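Local coordinates for ABC transporter periplasmic peptide-binding protein (PDB 4QFP) that probably captures dipeptides in the periplasm and delivers them to an ABC transporter for uptake into the cell, at residues E36-S41 and Y218-L223; N43-T48 and A138-F143; V91-R96 and S172-N177; T288-G293 and I337-S342. All coordinates share one frame; numbering follows the deposited sequence.

Interaction 1: E36-S41 and Y218-L223; sequences EANPVS and YRRDHL
The ring of Tyr218 is held between a proline and its own backbone: Pro39 CG lies over one face, and the backbone N of Arg220, two residues on, lies over the other. Pro39 CG sits 4.2 Å from the ring centroid and 25° off the normal, a CH-pi contact displaced toward the rim, while Pro39 CD comes to 3.6 Å from Tyr218 CE1. Tyr218 can meet the loop in this way because its CG stands anti to the backbone N (chi1 167°), which sends the ring across to residues 36-41 from the opposite direction to the proline. Beside the proline, the side chain of Asn38 enters the bend at nearly a right angle to Tyr218, the amide and ring planes 75° apart. Its CB is 3.4 Å from Tyr218 OH, and its CG is 3.6 Å from Asp221 N. Replacing Asn38 by an alanine removes the amide wedged between Tyr218 and Asp221, and would probably leave a gap there and deprive the bend of a polar neighbour. Arg220, kinked at chi2 and chi3, bends back past the edge of the Tyr218 ring and brings NH2 to 3.5 Å from Pro39 O. Outside the two segments, Pro39 touches Ile55 of helix 50-60, and Asn38 O accepts a bond from Asn415. The bend itself is doubly tied, since Arg219 O accepts from both His222 N (2.8 Å) and Leu223 N (3.0 Å). That pattern is a classic beta bulge at the turn of the hairpin formed by strands 213-219 and 223-228.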
loop_
_atom_site.group_PDB
_atom_site.type_symbol
_atom_site.label_atom_id
_atom_site.label_comp_id
_atom_site.label_asym_id
_atom_site.label_seq_id
_atom_site.Cartn_x
_atom_site.Cartn_y
_atom_site.Cartn_z
ATOM N N GLU A 36 -3.337 13.191 4.880
ATOM C CA GLU A 36 -3.004 12.847 6.263
ATOM C C GLU A 36 -1.511 12.855 6.622
ATOM O O GLU A 36 -1.157 12.758 7.795
ATOM C CB GLU A 36 -3.623 11.499 6.667
ATOM C CG GLU A 36 -2.905 10.267 6.118
ATOM C CD GLU A 36 -3.417 9.855 4.754
ATOM O OE1 GLU A 36 -4.186 10.628 4.151
ATOM O OE2 GLU A 36 -3.072 8.751 4.282
ATOM N N ALA A 37 -0.626 12.966 5.638
ATOM C CA ALA A 37 0.803 12.961 5.951
ATOM C C ALA A 37 1.633 13.488 4.787
ATOM O O ALA A 37 1.127 13.606 3.679
ATOM C CB ALA A 37 1.253 11.549 6.326
ATOM N N ASN A 38 2.897 13.813 5.050
ATOM C CA ASN A 38 3.812 14.233 3.991
ATOM C C ASN A 38 4.033 13.091 3.022
ATOM O O ASN A 38 3.908 11.921 3.401
ATOM C CB ASN A 38 5.181 14.619 4.563
ATOM C CG ASN A 38 5.144 15.867 5.403
ATOM O OD1 ASN A 38 5.611 15.871 6.544
ATOM N ND2 ASN A 38 4.631 16.944 4.838
ATOM N N PRO A 39 4.370 13.415 1.765
ATOM C CA PRO A 39 4.920 12.367 0.905
ATOM C C PRO A 39 6.356 12.160 1.338
ATOM O O PRO A 39 6.993 13.125 1.755
ATOM C CB PRO A 39 4.878 12.996 -0.489
ATOM C CG PRO A 39 4.972 14.466 -0.236
ATOM C CD PRO A 39 4.281 14.718 1.078
ATOM N N VAL A 40 6.860 10.934 1.262
ATOM C CA VAL A 40 8.210 10.659 1.714
ATOM C C VAL A 40 9.166 10.727 0.533
ATOM O O VAL A 40 10.385 10.668 0.698
ATOM C CB VAL A 40 8.296 9.286 2.395
ATOM C CG1 VAL A 40 7.395 9.262 3.595
ATOM C CG2 VAL A 40 7.885 8.184 1.433
ATOM N N SER A 41 8.591 10.877 -0.653
ATOM C CA SER A 41 9.346 10.937 -1.895
ATOM C C SER A 41 8.379 11.255 -3.021
ATOM O O SER A 41 7.169 11.165 -2.835
ATOM C CB SER A 41 10.030 9.597 -2.163
ATOM O OG SER A 41 10.623 9.577 -3.448
ATOM N N TYR A 218 6.698 21.819 -3.061
ATOM C CA TYR A 218 6.429 21.009 -1.889
ATOM C C TYR A 218 6.999 21.704 -0.669
ATOM O O TYR A 218 8.177 22.077 -0.639
ATOM C CB TYR A 218 7.028 19.608 -2.033
ATOM C CG TYR A 218 7.055 18.812 -0.743
ATOM C CD1 TYR A 218 5.914 18.672 0.048
ATOM C CD2 TYR A 218 8.226 18.201 -0.316
ATOM C CE1 TYR A 218 5.947 17.934 1.226
ATOM C CE2 TYR A 218 8.271 17.478 0.854
ATOM C CZ TYR A 218 7.133 17.340 1.619
ATOM O OH TYR A 218 7.206 16.615 2.780
ATOM N N ARG A 219 6.147 21.903 0.327
ATOM C CA ARG A 219 6.578 22.482 1.588
ATOM C C ARG A 219 6.264 21.495 2.707
ATOM O O ARG A 219 5.106 21.281 3.052
ATOM C CB ARG A 219 5.915 23.842 1.806
ATOM C CG ARG A 219 6.868 25.010 1.581
ATOM C CD ARG A 219 6.184 26.260 1.030
ATOM N NE ARG A 219 5.186 26.827 1.938
ATOM C CZ ARG A 219 5.466 27.392 3.113
ATOM N NH1 ARG A 219 6.719 27.450 3.546
ATOM N NH2 ARG A 219 4.488 27.891 3.863
ATOM N N ARG A 220 7.310 20.870 3.232
ATOM C CA ARG A 220 7.178 19.823 4.230
ATOM C C ARG A 220 6.307 20.267 5.395
ATOM O O ARG A 220 6.527 21.331 5.979
ATOM C CB ARG A 220 8.564 19.406 4.725
ATOM C CG ARG A 220 8.573 18.391 5.852
ATOM C CD ARG A 220 9.786 17.475 5.725
ATOM N NE ARG A 220 9.782 16.769 4.440
ATOM C CZ ARG A 220 9.741 15.443 4.296
ATOM N NH1 ARG A 220 9.720 14.642 5.363
ATOM N NH2 ARG A 220 9.734 14.913 3.077
ATOM N N ASP A 221 5.328 19.428 5.720
ATOM C CA ASP A 221 4.357 19.670 6.784
ATOM C C ASP A 221 3.330 20.738 6.421
ATOM O O ASP A 221 2.536 21.144 7.268
ATOM C CB ASP A 221 5.043 20.032 8.109
ATOM C CG ASP A 221 6.016 18.974 8.581
ATOM O OD1 ASP A 221 5.698 17.772 8.484
ATOM O OD2 ASP A 221 7.110 19.342 9.063
ATOM N N HIS A 222 3.346 21.211 5.182
ATOM C CA HIS A 222 2.416 22.270 4.811
ATOM C C HIS A 222 1.565 21.857 3.634
ATOM O O HIS A 222 0.382 21.556 3.799
ATOM C CB HIS A 222 3.140 23.594 4.528
ATOM C CG HIS A 222 2.214 24.766 4.388
ATOM N ND1 HIS A 222 2.661 26.069 4.321
ATOM C CD2 HIS A 222 0.862 24.830 4.292
ATOM C CE1 HIS A 222 1.627 26.884 4.191
ATOM N NE2 HIS A 222 0.524 26.156 4.170
ATOM N N LEU A 223 2.168 21.821 2.447
ATOM C CA LEU A 223 1.411 21.487 1.255
ATOM C C LEU A 223 2.263 20.969 0.104
ATOM O O LEU A 223 3.485 21.119 0.081
ATOM C CB LEU A 223 0.599 22.701 0.792
ATOM C CG LEU A 223 1.380 23.984 0.537
ATOM C CD1 LEU A 223 2.289 23.825 -0.661
ATOM C CD2 LEU A 223 0.423 25.145 0.314
#

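Interaction 2: N43-T48 and A138-F143; sequences NPQVTT and ANYPYF. With VAL (valine), chain C.
The Tyr140 ring presents its edge to Gln45 O, which lies near the ring plane, while the carbonyl carbon of Ala138, from its own segment, sits over one face; Val46 CG1 reaches the ring obliquely, 4.2 Å from Tyr140 CD1. Tyr140 occupies the N-cap position of helix 141-145, and the contact sets a short 3-10 segment, 44-46, against the beginning of that helix, beside the bound valine and threonine. The 3-10 segment is introduced by an Asx turn: Asn43 OD1 takes the Gln45 N-H at 3.0 Å, nearly straight at 169° but from above the carbonyl plane. Where the backbones come closest, Val46 CA makes a C-H...O contact with Asn139 O at 3.3 Å, and this buried carbonyl has no conventional hydrogen-bond partner in the model. Pro141 does much of the packing, laying CD 3.3 Å from Val46 O and CG 3.6 Å from Thr47 CA. A glycine at Pro141 has neither of these ring carbons, and Val46 O and Thr47 would probably face a gap, with the first helical turn freer to shift. Thr48 slides past the proline in the opposing direction; its chi1 of 60° puts CG2 anti to the carbonyl carbon, and this methyl rests 3.6 Å from Tyr142 N. Beyond it, Thr48 O lies 3.0 Å from CA of the bound valine and accepts a bond from the N of the bound threonine, consistent with recognition of a dipeptide backbone. Between the segments a water accepts from Tyr142 N at 3.0 Å and reaches Thr47 O only weakly.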
loop_
_atom_site.group_PDB
_atom_site.type_symbol
_atom_site.label_atom_id
_atom_site.label_comp_id
_atom_site.label_asym_id
_atom_site.label_seq_id
_atom_site.Cartn_x
_atom_site.Cartn_y
_atom_site.Cartn_z
ATOM N N ASN A 43 8.913 9.694 -5.949
ATOM C CA ASN A 43 9.056 8.469 -6.716
ATOM C C ASN A 43 8.362 7.305 -5.996
ATOM O O ASN A 43 8.770 6.905 -4.908
ATOM C CB ASN A 43 10.537 8.146 -6.947
ATOM C CG ASN A 43 10.740 6.830 -7.680
ATOM O OD1 ASN A 43 9.802 6.273 -8.248
ATOM N ND2 ASN A 43 11.973 6.337 -7.688
ATOM N N PRO A 44 7.295 6.776 -6.602
ATOM C CA PRO A 44 6.522 5.667 -6.032
ATOM C C PRO A 44 7.377 4.444 -5.713
ATOM O O PRO A 44 7.003 3.676 -4.830
ATOM C CB PRO A 44 5.524 5.330 -7.148
ATOM C CG PRO A 44 5.350 6.602 -7.884
ATOM C CD PRO A 44 6.703 7.273 -7.852
ATOM N N GLN A 45 8.502 4.267 -6.405
ATOM C CA GLN A 45 9.292 3.045 -6.258
ATOM C C GLN A 45 9.851 2.854 -4.854
ATOM O O GLN A 45 10.104 1.721 -4.432
ATOM C CB GLN A 45 10.472 3.027 -7.238
ATOM C CG GLN A 45 10.117 2.969 -8.702
ATOM C CD GLN A 45 11.353 3.075 -9.571
ATOM O OE1 GLN A 45 12.351 3.681 -9.172
ATOM N NE2 GLN A 45 11.309 2.466 -10.750
ATOM N N VAL A 46 10.078 3.948 -4.139
ATOM C CA VAL A 46 10.816 3.858 -2.880
ATOM C C VAL A 46 9.961 3.709 -1.616
ATOM O O VAL A 46 10.494 3.716 -0.499
ATOM C CB VAL A 46 11.789 5.036 -2.715
ATOM C CG1 VAL A 46 12.755 5.098 -3.902
ATOM C CG2 VAL A 46 11.018 6.334 -2.561
ATOM N N THR A 47 8.647 3.554 -1.779
ATOM C CA THR A 47 7.761 3.473 -0.609
ATOM C C THR A 47 6.566 2.543 -0.802
ATOM O O THR A 47 6.139 2.265 -1.925
ATOM C CB THR A 47 7.218 4.858 -0.232
ATOM O OG1 THR A 47 6.461 4.771 0.984
ATOM C CG2 THR A 47 6.327 5.387 -1.347
ATOM N N THR A 48 6.024 2.063 0.310
ATOM C CA THR A 48 4.780 1.320 0.265
ATOM C C THR A 48 3.700 2.001 1.096
ATOM O O THR A 48 2.665 1.419 1.358
ATOM C CB THR A 48 4.965 -0.143 0.706
ATOM O OG1 THR A 48 5.468 -0.192 2.046
ATOM C CG2 THR A 48 5.931 -0.849 -0.223
ATOM N N ALA A 138 17.891 4.350 -2.173
ATOM C CA ALA A 138 18.484 3.093 -2.637
ATOM C C ALA A 138 17.648 1.887 -2.221
ATOM O O ALA A 138 18.140 0.762 -2.215
ATOM C CB ALA A 138 19.902 2.949 -2.100
ATOM N N ASN A 139 16.386 2.137 -1.884
ATOM C CA ASN A 139 15.509 1.142 -1.274
ATOM C C ASN A 139 14.194 1.079 -2.040
ATOM O O ASN A 139 13.578 2.110 -2.277
ATOM C CB ASN A 139 15.256 1.557 0.172
ATOM C CG ASN A 139 14.428 0.558 0.936
ATOM O OD1 ASN A 139 14.795 -0.615 1.048
ATOM N ND2 ASN A 139 13.324 1.022 1.514
ATOM N N TYR A 140 13.767 -0.116 -2.442
ATOM C CA TYR A 140 12.573 -0.262 -3.273
ATOM C C TYR A 140 11.679 -1.305 -2.628
ATOM O O TYR A 140 11.622 -2.440 -3.081
ATOM C CB TYR A 140 12.957 -0.685 -4.700
ATOM C CG TYR A 140 14.073 0.152 -5.263
ATOM C CD1 TYR A 140 13.856 1.473 -5.632
ATOM C CD2 TYR A 140 15.358 -0.361 -5.387
ATOM C CE1 TYR A 140 14.879 2.253 -6.121
ATOM C CE2 TYR A 140 16.389 0.415 -5.879
ATOM C CZ TYR A 140 16.145 1.716 -6.236
ATOM O OH TYR A 140 17.163 2.497 -6.710
ATOM N N PRO A 141 10.989 -0.917 -1.549
ATOM C CA PRO A 141 10.370 -1.873 -0.629
ATOM C C PRO A 141 9.416 -2.870 -1.264
ATOM O O PRO A 141 9.491 -4.037 -0.908
ATOM C CB PRO A 141 9.634 -0.978 0.379
ATOM C CG PRO A 141 9.599 0.378 -0.236
ATOM C CD PRO A 141 10.804 0.472 -1.102
ATOM N N TYR A 142 8.539 -2.449 -2.169
ATOM C CA TYR A 142 7.563 -3.407 -2.682
ATOM C C TYR A 142 8.259 -4.432 -3.552
ATOM O O TYR A 142 8.069 -5.632 -3.396
ATOM C CB TYR A 142 6.439 -2.736 -3.467
ATOM C CG TYR A 142 5.444 -3.755 -4.019
ATOM C CD1 TYR A 142 4.440 -4.280 -3.222
ATOM C CD2 TYR A 142 5.538 -4.208 -5.325
ATOM C CE1 TYR A 142 3.542 -5.221 -3.717
ATOM C CE2 TYR A 142 4.649 -5.148 -5.829
ATOM C CZ TYR A 142 3.656 -5.654 -5.021
ATOM O OH TYR A 142 2.770 -6.588 -5.527
ATOM N N PHE A 143 9.085 -3.943 -4.467
ATOM C CA PHE A 143 9.728 -4.803 -5.437
ATOM C C PHE A 143 10.719 -5.749 -4.771
ATOM O O PHE A 143 10.771 -6.941 -5.076
ATOM C CB PHE A 143 10.372 -3.948 -6.519
ATOM C CG PHE A 143 9.368 -3.227 -7.372
ATOM C CD1 PHE A 143 8.562 -3.932 -8.245
ATOM C CD2 PHE A 143 9.220 -1.853 -7.292
ATOM C CE1 PHE A 143 7.624 -3.279 -9.034
ATOM C CE2 PHE A 143 8.290 -1.187 -8.089
ATOM C CZ PHE A 143 7.493 -1.904 -8.953
HETATM N N VAL C . -0.341 -1.256 -0.152
HETATM C CA VAL C . 0.248 -0.203 0.669
HETATM C C VAL C . -0.263 -0.260 2.102
HETATM O O VAL C . -1.233 -0.945 2.406
HETATM C CB VAL C . -0.111 1.192 0.134
HETATM C CG1 VAL C . 0.465 1.421 -1.261
HETATM C CG2 VAL C . -1.625 1.375 0.130
HETATM O O HOH W 1 8.292 0.179 -3.609
#

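Interaction 3: V91-R96 and S172-N177; sequences VTFTLR and SSFLAN
A short helix resting on one face of a four-stranded antiparallel sheet is the setting in which Val91 and Phe93 of strand 90-95 meet Phe174 and Leu175 of helix 174-178. Val91 and Phe93 alternate with Thr92 along the strand and present their side chains to the same helix. The backbones stay well apart, with 9.0 Å between Val91 CA and Leu175 CA, and the contact is made by side chains. Phe174, with CG anti to the backbone N (chi1 -179°), extends toward the strand and slides past Val91 in the opposite direction; its CE2 lies 4.1 Å from Val91 CB, and the CG2 methyl is equally near. The two phenylalanines meet rim against rim, neither covering the other's face: Phe93 CE1 and Phe174 CE2 are 4.5 Å apart, each near the plane of the other ring. Leu175 sends its CD2 methyl to 3.9 Å from Phe93 CZ, obliquely to that ring, and the same methyl is 4.3 Å from Val91 CG1. It thus bridges the two strand residues. Neighbouring strands continue the apolar layer, for Phe174 also touches Leu167, Leu175 touches Ile84, and the ring of Phe93 meets that of Phe165 with planes at about 80°. The arrangement is that of a helix packed on one face of an antiparallel sheet, here the small one of strands 79-84, 90-95, 152-159 and 162-167.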
loop_
_atom_site.group_PDB
_atom_site.type_symbol
_atom_site.label_atom_id
_atom_site.label_comp_id
_atom_site.label_asym_id
_atom_site.label_seq_id
_atom_site.Cartn_x
_atom_site.Cartn_y
_atom_site.Cartn_z
ATOM N N VAL A 91 7.970 -11.617 -21.478
ATOM C CA VAL A 91 6.805 -10.759 -21.721
ATOM C C VAL A 91 7.182 -9.506 -22.516
ATOM O O VAL A 91 8.033 -8.723 -22.096
ATOM C CB VAL A 91 6.097 -10.352 -20.404
ATOM C CG1 VAL A 91 4.897 -9.436 -20.691
ATOM C CG2 VAL A 91 5.652 -11.583 -19.645
ATOM N N THR A 92 6.533 -9.309 -23.657
ATOM C CA THR A 92 6.882 -8.214 -24.550
ATOM C C THR A 92 5.832 -7.112 -24.556
ATOM O O THR A 92 4.655 -7.370 -24.830
ATOM C CB THR A 92 7.057 -8.730 -25.994
ATOM O OG1 THR A 92 8.103 -9.708 -26.021
ATOM C CG2 THR A 92 7.396 -7.594 -26.934
ATOM N N PHE A 93 6.264 -5.888 -24.267
ATOM C CA PHE A 93 5.374 -4.731 -24.279
ATOM C C PHE A 93 5.629 -3.841 -25.486
ATOM O O PHE A 93 6.752 -3.379 -25.699
ATOM C CB PHE A 93 5.571 -3.871 -23.027
ATOM C CG PHE A 93 5.212 -4.562 -21.735
ATOM C CD1 PHE A 93 6.157 -5.301 -21.042
ATOM C CD2 PHE A 93 3.938 -4.445 -21.199
ATOM C CE1 PHE A 93 5.840 -5.925 -19.841
ATOM C CE2 PHE A 93 3.609 -5.076 -20.004
ATOM C CZ PHE A 93 4.565 -5.817 -19.326
ATOM N N THR A 94 4.583 -3.584 -26.264
ATOM C CA THR A 94 4.654 -2.567 -27.297
ATOM C C THR A 94 4.283 -1.240 -26.660
ATOM O O THR A 94 3.292 -1.153 -25.936
ATOM C CB THR A 94 3.698 -2.866 -28.441
ATOM O OG1 THR A 94 4.002 -4.156 -28.982
ATOM C CG2 THR A 94 3.857 -1.826 -29.526
ATOM N N LEU A 95 5.079 -0.207 -26.911
ATOM C CA LEU A 95 4.923 1.055 -26.190
ATOM C C LEU A 95 4.177 2.125 -26.986
ATOM O O LEU A 95 4.287 2.210 -28.204
ATOM C CB LEU A 95 6.282 1.583 -25.724
ATOM C CG LEU A 95 7.195 0.570 -25.017
ATOM C CD1 LEU A 95 8.482 1.245 -24.592
ATOM C CD2 LEU A 95 6.528 -0.079 -23.817
ATOM N N ARG A 96 3.420 2.945 -26.274
ATOM C CA ARG A 96 2.579 3.960 -26.886
ATOM C C ARG A 96 3.405 5.069 -27.543
ATOM O O ARG A 96 4.397 5.529 -26.987
ATOM C CB ARG A 96 1.664 4.549 -25.811
ATOM C CG ARG A 96 0.735 5.632 -26.302
ATOM C CD ARG A 96 -0.294 5.993 -25.236
ATOM N NE ARG A 96 -1.028 4.826 -24.744
ATOM C CZ ARG A 96 -2.155 4.369 -25.283
ATOM N NH1 ARG A 96 -2.674 4.969 -26.340
ATOM N NH2 ARG A 96 -2.762 3.312 -24.769
ATOM N N SER A 172 2.888 -16.154 -11.873
ATOM C CA SER A 172 1.557 -15.810 -12.349
ATOM C C SER A 172 1.095 -14.430 -11.876
ATOM O O SER A 172 0.033 -13.952 -12.289
ATOM C CB SER A 172 0.546 -16.909 -11.992
ATOM O OG SER A 172 0.495 -17.125 -10.600
ATOM N N SER A 173 1.893 -13.788 -11.028
ATOM C CA SER A 173 1.556 -12.458 -10.514
ATOM C C SER A 173 2.278 -11.339 -11.244
ATOM O O SER A 173 2.084 -10.173 -10.918
ATOM C CB SER A 173 1.902 -12.349 -9.031
ATOM O OG SER A 173 3.294 -12.545 -8.846
ATOM N N PHE A 174 3.122 -11.689 -12.213
ATOM C CA PHE A 174 3.953 -10.687 -12.872
ATOM C C PHE A 174 3.168 -9.498 -13.436
ATOM O O PHE A 174 3.466 -8.347 -13.107
ATOM C CB PHE A 174 4.857 -11.317 -13.941
ATOM C CG PHE A 174 5.740 -10.327 -14.636
ATOM C CD1 PHE A 174 6.890 -9.857 -14.026
ATOM C CD2 PHE A 174 5.402 -9.839 -15.888
ATOM C CE1 PHE A 174 7.697 -8.927 -14.661
ATOM C CE2 PHE A 174 6.199 -8.913 -16.527
ATOM C CZ PHE A 174 7.351 -8.454 -15.910
ATOM N N LEU A 175 2.171 -9.740 -14.277
ATOM C CA LEU A 175 1.461 -8.601 -14.868
ATOM C C LEU A 175 0.752 -7.755 -13.800
ATOM O O LEU A 175 0.632 -6.536 -13.939
ATOM C CB LEU A 175 0.483 -9.041 -15.958
ATOM C CG LEU A 175 1.011 -9.420 -17.351
ATOM C CD1 LEU A 175 -0.161 -9.788 -18.254
ATOM C CD2 LEU A 175 1.808 -8.288 -17.983
ATOM N N ALA A 176 0.297 -8.403 -12.731
ATOM C CA ALA A 176 -0.366 -7.694 -11.633
ATOM C C ALA A 176 0.608 -6.773 -10.910
ATOM O O ALA A 176 0.256 -5.660 -10.530
ATOM C CB ALA A 176 -0.978 -8.677 -10.655
ATOM N N ASN A 177 1.837 -7.241 -10.722
ATOM C CA ASN A 177 2.888 -6.396 -10.167
ATOM C C ASN A 177 3.238 -5.205 -11.071
ATOM O O ASN A 177 3.557 -4.119 -10.592
ATOM C CB ASN A 177 4.116 -7.239 -9.823
ATOM C CG ASN A 177 3.890 -8.092 -8.586
ATOM O OD1 ASN A 177 3.023 -7.781 -7.771
ATOM N ND2 ASN A 177 4.671 -9.155 -8.431
#

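Interaction 4: T288-G293 and I337-S342; sequences TNLNIG and ILPPTS
A backbone bond from Ser342 N to Pro339 O, 3.0 Å long, closes the type I beta turn against which Leu290 packs. The CD2 methyl of Leu290 bears on that turn at two places, 3.8 Å from Pro339 CG and 3.5 Å from Thr341 OG1. Leu290 and Pro339 meet at about a right angle. Toward the other end of the contact, Ile292 points at residues 337-342 and settles over a backbone carbonyl, its CB 3.4 Å and its CG1 3.5 Å from Ile337 O. With CG1 anti to the backbone N (chi1 173°), that branch and CG2 both come close to Ile337 CG1, the latter at 4.1 Å. The buried Ile337 O has no hydrogen-bond partner in the model and faces the Ile292 side chain (CB, CG1, CG2 and CD1). Helix 480-497 continues the packing through Ile494, which Ile337 touches, while His505 is shared by Ile292 and Pro339. Asn291 directs its CB away from the loop, and its side chain is about 7 Å from the bound valine. A loop and its beta turn thus pack against the start of strand 291-297 and the residue leading into it, in the large mixed sheet of this solute-binding fold.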
loop_
_atom_site.group_PDB
_atom_site.type_symbol
_atom_site.label_atom_id
_atom_site.label_comp_id
_atom_site.label_asym_id
_atom_site.label_seq_id
_atom_site.Cartn_x
_atom_site.Cartn_y
_atom_site.Cartn_z
ATOM N N THR A 288 -16.456 -1.039 -1.263
ATOM C CA THR A 288 -15.926 -2.268 -0.688
ATOM C C THR A 288 -14.502 -2.396 -1.183
ATOM O O THR A 288 -14.239 -2.130 -2.351
ATOM C CB THR A 288 -16.726 -3.488 -1.163
ATOM O OG1 THR A 288 -18.052 -3.407 -0.637
ATOM C CG2 THR A 288 -16.085 -4.776 -0.675
ATOM N N ASN A 289 -13.588 -2.814 -0.306
ATOM C CA ASN A 289 -12.164 -2.738 -0.607
ATOM C C ASN A 289 -11.385 -3.940 -0.072
ATOM O O ASN A 289 -11.724 -4.504 0.974
ATOM C CB ASN A 289 -11.604 -1.410 -0.054
ATOM C CG ASN A 289 -10.114 -1.228 -0.308
ATOM O OD1 ASN A 289 -9.270 -1.768 0.423
ATOM N ND2 ASN A 289 -9.783 -0.414 -1.310
ATOM N N LEU A 290 -10.355 -4.340 -0.812
ATOM C CA LEU A 290 -9.472 -5.431 -0.404
ATOM C C LEU A 290 -8.409 -4.920 0.564
ATOM O O LEU A 290 -7.406 -4.358 0.137
ATOM C CB LEU A 290 -8.772 -6.030 -1.623
ATOM C CG LEU A 290 -9.668 -6.669 -2.685
ATOM C CD1 LEU A 290 -8.863 -7.084 -3.928
ATOM C CD2 LEU A 290 -10.426 -7.844 -2.091
ATOM N N ASN A 291 -8.628 -5.112 1.860
ATOM C CA ASN A 291 -7.640 -4.706 2.863
ATOM C C ASN A 291 -7.745 -5.609 4.067
ATOM O O ASN A 291 -8.702 -6.365 4.180
ATOM C CB ASN A 291 -7.864 -3.252 3.284
ATOM C CG ASN A 291 -9.215 -3.040 3.936
ATOM O OD1 ASN A 291 -10.196 -2.710 3.271
ATOM N ND2 ASN A 291 -9.276 -3.240 5.237
ATOM N N ILE A 292 -6.765 -5.537 4.966
ATOM C CA ILE A 292 -6.830 -6.261 6.234
ATOM C C ILE A 292 -6.156 -5.405 7.299
ATOM O O ILE A 292 -5.150 -4.745 7.022
ATOM C CB ILE A 292 -6.140 -7.648 6.153
ATOM C CG1 ILE A 292 -6.052 -8.322 7.525
ATOM C CG2 ILE A 292 -4.748 -7.533 5.550
ATOM C CD1 ILE A 292 -7.390 -8.705 8.114
ATOM N N GLY A 293 -6.732 -5.394 8.499
ATOM C CA GLY A 293 -6.133 -4.730 9.641
ATOM C C GLY A 293 -5.788 -5.826 10.619
ATOM O O GLY A 293 -6.575 -6.756 10.796
ATOM N N ILE A 337 -6.811 -13.740 6.990
ATOM C CA ILE A 337 -6.091 -12.539 6.553
ATOM C C ILE A 337 -6.785 -11.981 5.315
ATOM O O ILE A 337 -6.792 -10.773 5.079
ATOM C CB ILE A 337 -4.598 -12.812 6.266
ATOM C CG1 ILE A 337 -3.850 -11.503 6.000
ATOM C CG2 ILE A 337 -4.442 -13.765 5.094
ATOM C CD1 ILE A 337 -2.385 -11.710 5.641
ATOM N N LEU A 338 -7.390 -12.863 4.530
ATOM C CA LEU A 338 -8.036 -12.450 3.282
ATOM C C LEU A 338 -9.478 -12.060 3.514
ATOM O O LEU A 338 -10.189 -12.729 4.276
ATOM C CB LEU A 338 -7.984 -13.563 2.233
ATOM C CG LEU A 338 -6.676 -13.899 1.506
ATOM C CD1 LEU A 338 -6.949 -14.952 0.448
ATOM C CD2 LEU A 338 -6.049 -12.667 0.865
ATOM N N PRO A 339 -9.923 -10.979 2.846
ATOM C CA PRO A 339 -11.320 -10.544 2.867
ATOM C C PRO A 339 -12.188 -11.415 1.960
ATOM O O PRO A 339 -11.688 -12.058 1.035
ATOM C CB PRO A 339 -11.249 -9.106 2.342
ATOM C CG PRO A 339 -10.049 -9.092 1.457
ATOM C CD PRO A 339 -9.070 -10.080 2.042
ATOM N N PRO A 340 -13.492 -11.459 2.244
ATOM C CA PRO A 340 -14.385 -12.394 1.554
ATOM C C PRO A 340 -14.544 -12.125 0.058
ATOM O O PRO A 340 -14.983 -13.023 -0.664
ATOM C CB PRO A 340 -15.718 -12.234 2.303
ATOM C CG PRO A 340 -15.608 -10.966 3.037
ATOM C CD PRO A 340 -14.162 -10.772 3.359
ATOM N N THR A 341 -14.184 -10.933 -0.408
ATOM C CA THR A 341 -14.304 -10.638 -1.834
ATOM C C THR A 341 -13.035 -10.971 -2.624
ATOM O O THR A 341 -12.955 -10.733 -3.838
ATOM C CB THR A 341 -14.770 -9.192 -2.105
ATOM O OG1 THR A 341 -13.885 -8.255 -1.476
ATOM C CG2 THR A 341 -16.164 -8.992 -1.556
ATOM N N SER A 342 -12.052 -11.529 -1.928
ATOM C CA SER A 342 -10.872 -12.080 -2.577
ATOM C C SER A 342 -11.189 -13.475 -3.080
ATOM O O SER A 342 -11.751 -14.288 -2.347
ATOM C CB SER A 342 -9.711 -12.154 -1.587
ATOM O OG SER A 342 -8.626 -12.856 -2.157
#

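Interactions 1 and 2 draw on a single loop, between strand 30-35 and helix 50-60; their centres are 17 Å apart, and Val40 CG2 touches Thr47 OG1. Interaction 2 is nested within the chain loop that interaction 1 closes, as is interaction 3. Interactions 2 and 3 cross along the chain, and a probable hydrogen bond of 2.6 Å between Tyr142 OH and Asn177 OD1 joins them. Interaction 4 follows in series. It reaches the same mixed sheet as interaction 1, with centres 29 Å apart on opposite sides of the chain's centre. Interaction 2 borders the bound valine and threonine through Thr48, Asn291 of interaction 4 comes within about 7 Å of the valine, and interaction 1 lies further off.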